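Local coordinates for protein peroxiredoxin PRX1, mitochondrial (Saccharomyces cerevisiae, PDB 5YKJ) that reduces peroxides in yeast mitochondria as a 1-Cys thiol peroxidase, probably being regenerated through the glutathione and thioredoxin systems, at residues 25-36 with 62-70; 100-111 with 116-127. All coordinates share one frame; numbering follows the deposited sequence.

Contact 1: residues 25-36 with 62-70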
loop_
_atom_site.group_PDB
_atom_site.type_symbol
_atom_site.label_atom_id
_atom_site.label_comp_id
_atom_site.label_asym_id
_atom_site.label_seq_id
_atom_site.Cartn_x
_atom_site.Cartn_y
_atom_site.Cartn_z
ATOM N N TYR A 25 2.267 11.920 9.162
ATOM C CA TYR A 25 1.720 10.693 9.668
ATOM C C TYR A 25 2.656 9.523 9.383
ATOM O O TYR A 25 2.880 8.693 10.201
ATOM C CB TYR A 25 0.303 10.385 9.061
ATOM C CG TYR A 25 -0.171 8.948 9.297
ATOM C CD1 TYR A 25 -0.629 8.561 10.511
ATOM C CD2 TYR A 25 -0.171 8.016 8.293
ATOM C CE1 TYR A 25 -1.036 7.287 10.753
ATOM C CE2 TYR A 25 -0.590 6.737 8.510
ATOM C CZ TYR A 25 -1.022 6.358 9.743
ATOM O OH TYR A 25 -1.430 5.076 9.977
ATOM N N LEU A 26 3.144 9.468 8.162
ATOM C CA LEU A 26 4.014 8.406 7.749
ATOM C C LEU A 26 5.360 8.418 8.453
ATOM O O LEU A 26 5.879 7.439 8.749
ATOM C CB LEU A 26 4.257 8.456 6.245
ATOM C CG LEU A 26 3.128 8.072 5.310
ATOM C CD1 LEU A 26 3.570 8.275 3.880
ATOM C CD2 LEU A 26 2.655 6.657 5.572
ATOM N N GLY A 27 5.885 9.597 8.652
ATOM C CA GLY A 27 7.181 9.710 9.260
ATOM C C GLY A 27 8.216 9.037 8.415
ATOM O O GLY A 27 8.255 9.224 7.250
ATOM N N ASP A 28 9.048 8.231 9.046
ATOM C CA ASP A 28 10.053 7.475 8.360
ATOM C C ASP A 28 9.627 6.015 8.113
ATOM O O ASP A 28 10.433 5.203 7.884
ATOM C CB ASP A 28 11.383 7.468 9.111
ATOM C CG ASP A 28 11.992 8.814 9.224
ATOM O OD1 ASP A 28 11.892 9.617 8.309
ATOM O OD2 ASP A 28 12.569 9.071 10.278
ATOM N N SER A 29 8.348 5.723 8.191
ATOM C CA SER A 29 7.859 4.404 7.972
ATOM C C SER A 29 7.469 4.223 6.506
ATOM O O SER A 29 7.332 5.166 5.788
ATOM C CB SER A 29 6.619 4.178 8.814
ATOM O OG SER A 29 6.908 4.112 10.182
ATOM N N TRP A 30 7.289 2.993 6.123
ATOM C CA TRP A 30 6.738 2.697 4.816
ATOM C C TRP A 30 5.231 2.956 5.018
ATOM O O TRP A 30 4.740 3.005 6.097
ATOM C CB TRP A 30 6.942 1.231 4.399
ATOM C CG TRP A 30 8.296 0.915 3.943
ATOM C CD1 TRP A 30 9.402 0.821 4.702
ATOM C CD2 TRP A 30 8.695 0.585 2.628
ATOM N NE1 TRP A 30 10.479 0.489 3.944
ATOM C CE2 TRP A 30 10.065 0.316 2.659
ATOM C CE3 TRP A 30 8.031 0.467 1.428
ATOM C CZ2 TRP A 30 10.777 -0.009 1.526
ATOM C CZ3 TRP A 30 8.754 0.105 0.296
ATOM C CH2 TRP A 30 10.100 -0.118 0.359
ATOM N N GLY A 31 4.547 3.080 3.906
ATOM C CA GLY A 31 3.137 3.305 3.915
ATOM C C GLY A 31 2.342 2.514 2.871
ATOM O O GLY A 31 2.820 2.248 1.844
ATOM N N VAL A 32 1.131 2.173 3.243
ATOM C CA VAL A 32 0.177 1.561 2.352
ATOM C C VAL A 32 -1.099 2.434 2.373
ATOM O O VAL A 32 -1.772 2.495 3.355
ATOM C CB VAL A 32 -0.127 0.094 2.693
ATOM C CG1 VAL A 32 -1.185 -0.459 1.767
ATOM C CG2 VAL A 32 1.085 -0.766 2.552
ATOM N N LEU A 33 -1.362 3.106 1.253
ATOM C CA LEU A 33 -2.543 3.901 1.123
ATOM C C LEU A 33 -3.539 3.095 0.256
ATOM O O LEU A 33 -3.234 2.795 -0.843
ATOM C CB LEU A 33 -2.238 5.256 0.517
ATOM C CG LEU A 33 -3.329 6.217 0.088
ATOM C CD1 LEU A 33 -4.114 6.685 1.271
ATOM C CD2 LEU A 33 -2.760 7.358 -0.745
ATOM N N PHE A 34 -4.686 2.757 0.820
ATOM C CA PHE A 34 -5.692 1.989 0.152
ATOM C C PHE A 34 -7.012 2.763 0.065
ATOM O O PHE A 34 -7.391 3.399 0.943
ATOM C CB PHE A 34 -5.909 0.605 0.783
ATOM C CG PHE A 34 -6.154 0.614 2.272
ATOM C CD1 PHE A 34 -5.139 0.539 3.116
ATOM C CD2 PHE A 34 -7.402 0.699 2.787
ATOM C CE1 PHE A 34 -5.339 0.520 4.447
ATOM C CE2 PHE A 34 -7.622 0.674 4.142
ATOM C CZ PHE A 34 -6.586 0.607 4.959
ATOM N N SER A 35 -7.634 2.637 -1.097
ATOM C CA SER A 35 -8.773 3.387 -1.472
ATOM C C SER A 35 -10.091 2.639 -1.646
ATOM O O SER A 35 -10.108 1.566 -2.054
ATOM C CB SER A 35 -8.449 4.104 -2.784
ATOM O OG SER A 35 -7.185 4.658 -2.711
ATOM N N HIS A 36 -11.159 3.332 -1.271
ATOM C CA HIS A 36 -12.513 2.845 -1.357
ATOM C C HIS A 36 -13.457 3.907 -1.895
ATOM O O HIS A 36 -13.374 4.992 -1.556
ATOM C CB HIS A 36 -12.977 2.345 0.020
ATOM C CG HIS A 36 -12.074 1.310 0.570
ATOM N ND1 HIS A 36 -12.184 -0.011 0.257
ATOM C CD2 HIS A 36 -11.010 1.408 1.384
ATOM C CE1 HIS A 36 -11.199 -0.671 0.810
ATOM N NE2 HIS A 36 -10.483 0.161 1.512
ATOM N N ASN A 62 7.577 -1.996 9.914
ATOM C CA ASN A 62 7.672 -0.544 9.853
ATOM C C ASN A 62 6.799 0.049 8.737
ATOM O O ASN A 62 7.213 0.886 8.036
ATOM C CB ASN A 62 9.107 -0.041 9.718
ATOM C CG ASN A 62 9.227 1.421 9.972
ATOM O OD1 ASN A 62 8.545 1.959 10.779
ATOM N ND2 ASN A 62 10.133 2.060 9.261
ATOM N N VAL A 63 5.591 -0.469 8.617
ATOM C CA VAL A 63 4.620 -0.006 7.650
ATOM C C VAL A 63 3.365 0.549 8.355
ATOM O O VAL A 63 2.817 -0.093 9.156
ATOM C CB VAL A 63 4.164 -1.137 6.721
ATOM C CG1 VAL A 63 3.173 -0.622 5.706
ATOM C CG2 VAL A 63 5.340 -1.778 6.016
ATOM N N LYS A 64 2.960 1.750 7.981
ATOM C CA LYS A 64 1.774 2.377 8.483
ATOM C C LYS A 64 0.683 2.299 7.406
ATOM O O LYS A 64 0.925 2.549 6.279
ATOM C CB LYS A 64 2.016 3.828 8.783
ATOM C CG LYS A 64 2.894 4.039 9.980
ATOM C CD LYS A 64 2.952 5.456 10.473
ATOM C CE LYS A 64 3.916 5.493 11.621
ATOM N NZ LYS A 64 4.912 6.555 11.550
ATOM N N LEU A 65 -0.505 1.921 7.841
ATOM C CA LEU A 65 -1.658 1.802 7.004
ATOM C C LEU A 65 -2.476 3.076 7.072
ATOM O O LEU A 65 -2.474 3.775 8.017
ATOM C CB LEU A 65 -2.523 0.602 7.432
ATOM C CG LEU A 65 -1.866 -0.754 7.413
ATOM C CD1 LEU A 65 -2.651 -1.771 8.194
ATOM C CD2 LEU A 65 -1.799 -1.229 5.995
ATOM N N ILE A 66 -3.132 3.357 5.969
ATOM C CA ILE A 66 -4.046 4.478 5.875
ATOM C C ILE A 66 -5.079 4.229 4.770
ATOM O O ILE A 66 -4.756 3.925 3.701
ATOM C CB ILE A 66 -3.342 5.826 5.741
ATOM C CG1 ILE A 66 -4.340 6.936 5.819
ATOM C CG2 ILE A 66 -2.517 5.886 4.482
ATOM C CD1 ILE A 66 -3.719 8.241 6.243
ATOM N N GLY A 67 -6.306 4.374 5.154
ATOM C CA GLY A 67 -7.368 4.133 4.277
ATOM C C GLY A 67 -8.010 5.423 3.656
ATOM O O GLY A 67 -7.868 6.450 4.258
ATOM N N LEU A 68 -8.572 5.506 2.431
ATOM C CA LEU A 68 -9.216 6.633 1.917
ATOM C C LEU A 68 -10.525 6.082 1.422
ATOM O O LEU A 68 -10.623 5.134 0.790
ATOM C CB LEU A 68 -8.401 7.202 0.739
ATOM C CG LEU A 68 -8.974 8.377 -0.029
ATOM C CD1 LEU A 68 -7.889 9.023 -0.839
ATOM C CD2 LEU A 68 -10.037 7.892 -0.994
ATOM N N SER A 69 -11.565 6.859 1.715
ATOM C CA SER A 69 -12.910 6.583 1.270
ATOM C C SER A 69 -13.621 7.929 1.025
ATOM O O SER A 69 -13.443 8.814 1.789
ATOM C CB SER A 69 -13.688 5.743 2.243
ATOM O OG SER A 69 -14.922 5.492 1.721
ATOM N N VAL A 70 -14.435 8.026 -0.034
ATOM C CA VAL A 70 -15.115 9.228 -0.333
ATOM C C VAL A 70 -16.382 9.518 0.386
ATOM O O VAL A 70 -17.398 9.513 -0.172
ATOM C CB VAL A 70 -15.308 9.311 -1.859
ATOM C CG1 VAL A 70 -15.845 10.659 -2.278
ATOM C CG2 VAL A 70 -14.022 8.991 -2.553
HETATM O O HOH W 1 8.292 7.029 11.748
#

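Contact 2: residues 100-111 with 116-127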
loop_
_atom_site.group_PDB
_atom_site.type_symbol
_atom_site.label_atom_id
_atom_site.label_comp_id
_atom_site.label_asym_id
_atom_site.label_seq_id
_atom_site.Cartn_x
_atom_site.Cartn_y
_atom_site.Cartn_z
ATOM N N THR A 100 -14.533 13.748 1.450
ATOM C CA THR A 100 -15.890 14.010 1.159
ATOM C C THR A 100 -16.130 14.519 -0.267
ATOM O O THR A 100 -17.078 14.184 -0.858
ATOM C CB THR A 100 -16.358 15.119 2.118
ATOM O OG1 THR A 100 -15.996 14.806 3.464
ATOM C CG2 THR A 100 -17.788 15.368 1.968
ATOM N N PHE A 101 -15.220 15.347 -0.759
ATOM C CA PHE A 101 -15.323 15.978 -2.077
ATOM C C PHE A 101 -14.338 15.458 -3.147
ATOM O O PHE A 101 -14.123 16.088 -4.119
ATOM C CB PHE A 101 -15.304 17.531 -1.980
ATOM C CG PHE A 101 -16.366 18.102 -1.047
ATOM C CD1 PHE A 101 -17.622 18.268 -1.465
ATOM C CD2 PHE A 101 -16.081 18.453 0.218
ATOM C CE1 PHE A 101 -18.608 18.794 -0.645
ATOM C CE2 PHE A 101 -17.050 18.957 1.062
ATOM C CZ PHE A 101 -18.305 19.110 0.608
ATOM N N ARG A 102 -13.754 14.320 -2.863
ATOM C CA ARG A 102 -12.846 13.631 -3.746
ATOM C C ARG A 102 -11.553 14.378 -4.003
ATOM O O ARG A 102 -10.889 14.069 -4.928
ATOM C CB ARG A 102 -13.468 13.340 -5.134
ATOM C CG ARG A 102 -14.830 12.807 -5.220
ATOM C CD ARG A 102 -15.404 13.131 -6.598
ATOM N NE ARG A 102 -16.795 12.821 -6.581
ATOM C CZ ARG A 102 -17.479 12.153 -7.473
ATOM N NH1 ARG A 102 -16.950 11.720 -8.582
ATOM N NH2 ARG A 102 -18.724 11.956 -7.210
ATOM N N ASN A 103 -11.232 15.325 -3.157
ATOM C CA ASN A 103 -10.040 16.097 -3.385
ATOM C C ASN A 103 -8.727 15.261 -3.346
ATOM O O ASN A 103 -7.861 15.451 -4.133
ATOM C CB ASN A 103 -9.957 17.294 -2.382
ATOM C CG ASN A 103 -11.187 18.179 -2.406
ATOM O OD1 ASN A 103 -11.610 18.578 -3.388
ATOM N ND2 ASN A 103 -11.718 18.433 -1.294
ATOM N N VAL A 104 -8.621 14.391 -2.355
ATOM C CA VAL A 104 -7.442 13.542 -2.222
ATOM C C VAL A 104 -7.391 12.464 -3.330
ATOM O O VAL A 104 -6.397 12.173 -3.847
ATOM C CB VAL A 104 -7.274 12.921 -0.809
ATOM C CG1 VAL A 104 -6.032 12.033 -0.683
ATOM C CG2 VAL A 104 -7.277 14.002 0.241
ATOM N N ALA A 105 -8.554 11.934 -3.656
ATOM C CA ALA A 105 -8.639 10.958 -4.720
ATOM C C ALA A 105 -8.172 11.555 -6.040
ATOM O O ALA A 105 -7.548 10.942 -6.790
ATOM C CB ALA A 105 -10.079 10.486 -4.865
ATOM N N PHE A 106 -8.565 12.798 -6.254
ATOM C CA PHE A 106 -8.197 13.562 -7.425
ATOM C C PHE A 106 -6.687 13.794 -7.464
ATOM O O PHE A 106 -6.065 13.601 -8.452
ATOM C CB PHE A 106 -8.984 14.889 -7.446
ATOM C CG PHE A 106 -8.669 15.801 -8.615
ATOM C CD1 PHE A 106 -8.999 15.491 -9.899
ATOM C CD2 PHE A 106 -8.060 16.994 -8.374
ATOM C CE1 PHE A 106 -8.687 16.344 -10.909
ATOM C CE2 PHE A 106 -7.777 17.847 -9.386
ATOM C CZ PHE A 106 -8.083 17.524 -10.652
ATOM N N LEU A 107 -6.150 14.143 -6.302
ATOM C CA LEU A 107 -4.734 14.374 -6.170
ATOM C C LEU A 107 -3.923 13.107 -6.505
ATOM O O LEU A 107 -2.846 13.180 -6.943
ATOM C CB LEU A 107 -4.404 14.863 -4.763
ATOM C CG LEU A 107 -2.957 15.001 -4.363
ATOM C CD1 LEU A 107 -2.340 16.177 -5.107
ATOM C CD2 LEU A 107 -2.866 15.229 -2.875
ATOM N N TYR A 108 -4.544 11.981 -6.250
ATOM C CA TYR A 108 -3.923 10.696 -6.503
ATOM C C TYR A 108 -4.286 10.044 -7.838
ATOM O O TYR A 108 -4.038 8.923 -8.033
ATOM C CB TYR A 108 -4.043 9.742 -5.284
ATOM C CG TYR A 108 -2.950 9.957 -4.274
ATOM C CD1 TYR A 108 -2.973 11.042 -3.448
ATOM C CD2 TYR A 108 -1.892 9.077 -4.182
ATOM C CE1 TYR A 108 -1.950 11.278 -2.557
ATOM C CE2 TYR A 108 -0.869 9.303 -3.302
ATOM C CZ TYR A 108 -0.909 10.392 -2.483
ATOM O OH TYR A 108 0.093 10.583 -1.633
ATOM N N ASP A 109 -4.895 10.863 -8.681
ATOM C CA ASP A 109 -5.252 10.518 -10.047
ATOM C C ASP A 109 -6.310 9.431 -10.250
ATOM O O ASP A 109 -6.404 8.883 -11.298
ATOM C CB ASP A 109 -3.998 10.178 -10.859
ATOM C CG ASP A 109 -3.143 11.401 -11.192
ATOM O OD1 ASP A 109 -3.624 12.479 -11.292
ATOM O OD2 ASP A 109 -1.961 11.243 -11.378
ATOM N N MET A 110 -7.082 9.180 -9.220
ATOM C CA MET A 110 -8.122 8.192 -9.314
ATOM C C MET A 110 -9.433 8.682 -9.922
ATOM O O MET A 110 -10.229 7.887 -10.316
ATOM C CB MET A 110 -8.370 7.537 -7.987
ATOM C CG MET A 110 -7.175 6.770 -7.578
ATOM S SD MET A 110 -7.408 5.936 -5.949
ATOM C CE MET A 110 -7.227 7.290 -4.752
ATOM N N VAL A 111 -9.614 9.997 -9.990
ATOM C CA VAL A 111 -10.775 10.614 -10.599
ATOM C C VAL A 111 -10.275 11.846 -11.380
ATOM O O VAL A 111 -9.248 12.328 -11.102
ATOM C CB VAL A 111 -11.873 11.026 -9.633
ATOM C CG1 VAL A 111 -12.507 9.816 -9.009
ATOM C CG2 VAL A 111 -11.356 11.970 -8.563
ATOM N N PHE A 116 -17.022 17.381 -5.506
ATOM C CA PHE A 116 -18.332 16.869 -5.263
ATOM C C PHE A 116 -18.361 15.575 -4.557
ATOM O O PHE A 116 -17.544 14.741 -4.739
ATOM C CB PHE A 116 -19.210 16.786 -6.485
ATOM C CG PHE A 116 -18.514 16.375 -7.698
ATOM C CD1 PHE A 116 -17.673 17.256 -8.304
ATOM C CD2 PHE A 116 -18.737 15.162 -8.260
ATOM C CE1 PHE A 116 -17.025 16.932 -9.432
ATOM C CE2 PHE A 116 -18.056 14.798 -9.394
ATOM C CZ PHE A 116 -17.224 15.704 -9.987
ATOM N N LYS A 117 -19.409 15.457 -3.785
ATOM C CA LYS A 117 -19.540 14.313 -2.974
ATOM C C LYS A 117 -20.036 13.122 -3.659
ATOM O O LYS A 117 -20.405 13.122 -4.794
ATOM C CB LYS A 117 -20.371 14.580 -1.756
ATOM C CG LYS A 117 -21.371 15.604 -1.923
ATOM C CD LYS A 117 -22.505 14.929 -2.613
ATOM C CE LYS A 117 -23.815 15.200 -1.885
ATOM N NZ LYS A 117 -23.767 16.319 -0.913
ATOM N N ASN A 118 -20.064 12.101 -2.855
ATOM C CA ASN A 118 -20.508 10.871 -3.316
ATOM C C ASN A 118 -21.985 10.951 -3.595
ATOM O O ASN A 118 -22.836 11.131 -2.785
ATOM C CB ASN A 118 -20.384 9.811 -2.233
ATOM C CG ASN A 118 -20.231 8.422 -2.789
ATOM O OD1 ASN A 118 -20.939 8.048 -3.748
ATOM N ND2 ASN A 118 -19.270 7.674 -2.238
ATOM N N ILE A 119 -22.173 10.868 -4.853
ATOM C CA ILE A 119 -23.378 10.676 -5.501
ATOM C C ILE A 119 -23.077 9.225 -5.921
ATOM O O ILE A 119 -21.964 8.820 -6.438
ATOM C CB ILE A 119 -23.484 11.504 -6.801
ATOM C CG1 ILE A 119 -23.868 12.935 -6.477
ATOM C CG2 ILE A 119 -24.468 10.910 -7.778
ATOM C CD1 ILE A 119 -24.808 13.037 -5.330
ATOM N N ASN A 120 -24.076 8.404 -5.791
ATOM C CA ASN A 120 -23.959 7.045 -6.296
ATOM C C ASN A 120 -24.244 6.986 -7.815
ATOM O O ASN A 120 -25.197 6.375 -8.208
ATOM C CB ASN A 120 -24.974 6.196 -5.546
ATOM C CG ASN A 120 -24.353 5.261 -4.584
ATOM O OD1 ASN A 120 -23.661 5.672 -3.681
ATOM N ND2 ASN A 120 -24.631 3.996 -4.747
ATOM N N ASP A 121 -23.422 7.608 -8.646
ATOM C CA ASP A 121 -23.537 7.668 -10.068
ATOM C C ASP A 121 -22.474 6.890 -10.853
ATOM O O ASP A 121 -22.408 7.023 -12.030
ATOM C CB ASP A 121 -23.574 9.125 -10.523
ATOM C CG ASP A 121 -22.271 9.849 -10.391
ATOM O OD1 ASP A 121 -21.304 9.248 -9.973
ATOM O OD2 ASP A 121 -22.254 11.026 -10.736
ATOM N N GLY A 122 -21.608 6.156 -10.186
ATOM C CA GLY A 122 -20.591 5.403 -10.886
ATOM C C GLY A 122 -19.274 6.079 -11.189
ATOM O O GLY A 122 -18.353 5.442 -11.607
ATOM N N SER A 123 -19.198 7.370 -10.923
ATOM C CA SER A 123 -17.983 8.117 -11.166
ATOM C C SER A 123 -16.860 7.766 -10.172
ATOM O O SER A 123 -15.756 8.140 -10.349
ATOM C CB SER A 123 -18.230 9.643 -11.163
ATOM O OG SER A 123 -18.818 10.054 -9.972
ATOM N N LEU A 124 -17.186 7.039 -9.126
ATOM C CA LEU A 124 -16.195 6.693 -8.095
ATOM C C LEU A 124 -15.625 5.282 -8.109
ATOM O O LEU A 124 -14.862 4.922 -7.290
ATOM C CB LEU A 124 -16.752 6.978 -6.697
ATOM C CG LEU A 124 -17.029 8.454 -6.451
ATOM C CD1 LEU A 124 -17.852 8.685 -5.201
ATOM C CD2 LEU A 124 -15.692 9.182 -6.340
ATOM N N LYS A 125 -16.011 4.539 -9.116
ATOM C CA LYS A 125 -15.606 3.160 -9.222
ATOM C C LYS A 125 -14.114 3.006 -9.337
ATOM O O LYS A 125 -13.625 1.978 -9.050
ATOM C CB LYS A 125 -16.261 2.492 -10.433
ATOM C CG LYS A 125 -17.741 2.300 -10.257
ATOM C CD LYS A 125 -18.405 1.701 -11.476
ATOM C CE LYS A 125 -18.335 2.602 -12.692
ATOM N NZ LYS A 125 -19.507 2.577 -13.646
ATOM N N THR A 126 -13.457 4.045 -9.790
ATOM C CA THR A 126 -12.006 4.010 -9.954
ATOM C C THR A 126 -11.209 4.350 -8.693
ATOM O O THR A 126 -10.029 4.282 -8.698
ATOM C CB THR A 126 -11.555 4.912 -11.121
ATOM O OG1 THR A 126 -12.136 6.181 -10.963
ATOM C CG2 THR A 126 -12.031 4.385 -12.422
ATOM N N VAL A 127 -11.916 4.694 -7.632
ATOM C CA VAL A 127 -11.239 5.050 -6.372
ATOM C C VAL A 127 -10.959 3.766 -5.616
ATOM O O VAL A 127 -11.552 3.446 -4.671
ATOM C CB VAL A 127 -12.067 6.017 -5.562
ATOM C CG1 VAL A 127 -11.297 6.423 -4.316
ATOM C CG2 VAL A 127 -12.325 7.248 -6.400
HETATM O O HOH W 2 -18.997 12.155 -0.366
#

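Contact 1: residues 25-36 with 62-70
Lys64 lays its aliphatic chain over one face of the Tyr25 ring, CD standing 4.3 Å from the ring centroid and 16° off the normal, a CH-pi contact. Bent near its end, the chain brings NZ to two carbonyls at the end of helix 22-26: Tyr25 O at 3.2 Å and Leu26 O at 3.1 Å. The latter oxygen also accepts from Ser29 N in the type II' turn, and its two donors arrive from opposite faces of the carbonyl plane. With CG anti to the backbone N (chi1 166°), Tyr25 slides past Lys64 and Ile66 until its OH donates to Leu65 O at 2.6 Å. At the start of the strands, Ser29 OG donates to Asn62 OD1 (2.8 Å) from above the amide plane.

Behind these side chains, strands 30-36 and 63-69 run parallel, their axes 21° apart, joined by seven backbone hydrogen bonds from Trp30 N to His36 N. Phe34 places one ring face over Gly67 CA, 3.7 Å from the centroid; a beta carbon there would clash with CE2. On the other side of the sheet, Leu33 CD1 meets Ile66 CG2 at 3.7 Å. Phe51 of helix 46-53 stacks on Phe34, and Ile133 and Phe131 of strand 129-133 make backbone hydrogen bonds to Gly31 and Leu33. With two helices in the intervening chain, this pairing is a beta-alpha-beta crossover in the central sheet of the thioredoxin fold.

Contact 2: residues 100-111 with 116-127
With CG set beside its backbone N (chi1 -45°) and the chain extended from CG to NE, Arg102 carries its guanidinium into the loop 116-127, where Phe116, swung back by a chi1 of 38°, meets it. Phe116 CE2 sits over the centre of one guanidinium face, 3.3 Å from Arg102 CZ, with the two planes 42° apart, so this is a tilted contact. Leu124 CD2 covers the opposite face, 3.6 Å from Arg102 CZ.

The polar rim is held as well. Arg102 NE donates to Phe116 O at 2.8 Å, an acceptor tilted out of the guanidinium plane. Ser123 OG and Lys117 O lie in that plane. The first takes a nearly straight bond from Arg102 NH1, with Ser123 OG 2.9 Å away. Arg102 NH2 reaches Lys117 O at 3.2 Å. Ser123 is itself positioned by Asp121, whose OD1 takes the hydroxyl on its syn lone pair and the backbone N from above the carboxylate, the backbone N bond making an Asx turn. Replacing Arg102 by an alanine removes the guanidinium, and Ser123 OG and the carbonyls of Phe116 and Lys117 would probably lose this donor while the Phe116 ring became freer to turn.

Further along, Thr126 OG1 donates to Met110 O at 2.6 Å, and Val111 CG1 packs on Val127 CG2 at 3.7 Å. Asp99 bonds the backbone N of Val104 and Ala105 at the start of helix 103-107. The structure is an irregular loop with two type I turns, held to Arg102, the N-cap residue of this short helix, and to Met110 beyond its end, before strand 129-133 of the peroxiredoxin domain.

From the N terminus, helix 22-26 leads into strand 30-36, and contact 1 closes when the chain, after helices 46-53 and 55-59, returns in strand 63-69. Helix 73-87 and strand 96-98 follow, and contact 2 then folds 116-127 back on 100-111 across only four intervening residues. The two closures are in series, neither nested nor crossed, with centres about 18 Å apart. They nevertheless touch: Met110 CE packs 3.3 Å from Ser35 OG, itself hydrogen-bonded to Ser129 O, and Leu68 CD1 packs 3.5 Å from Val104 CG1. Contact 2 thus sits against the C-terminal ends of the parallel strands paired in contact 1, and its second segment leads into strand 129-133, the antiparallel neighbour of 30-36.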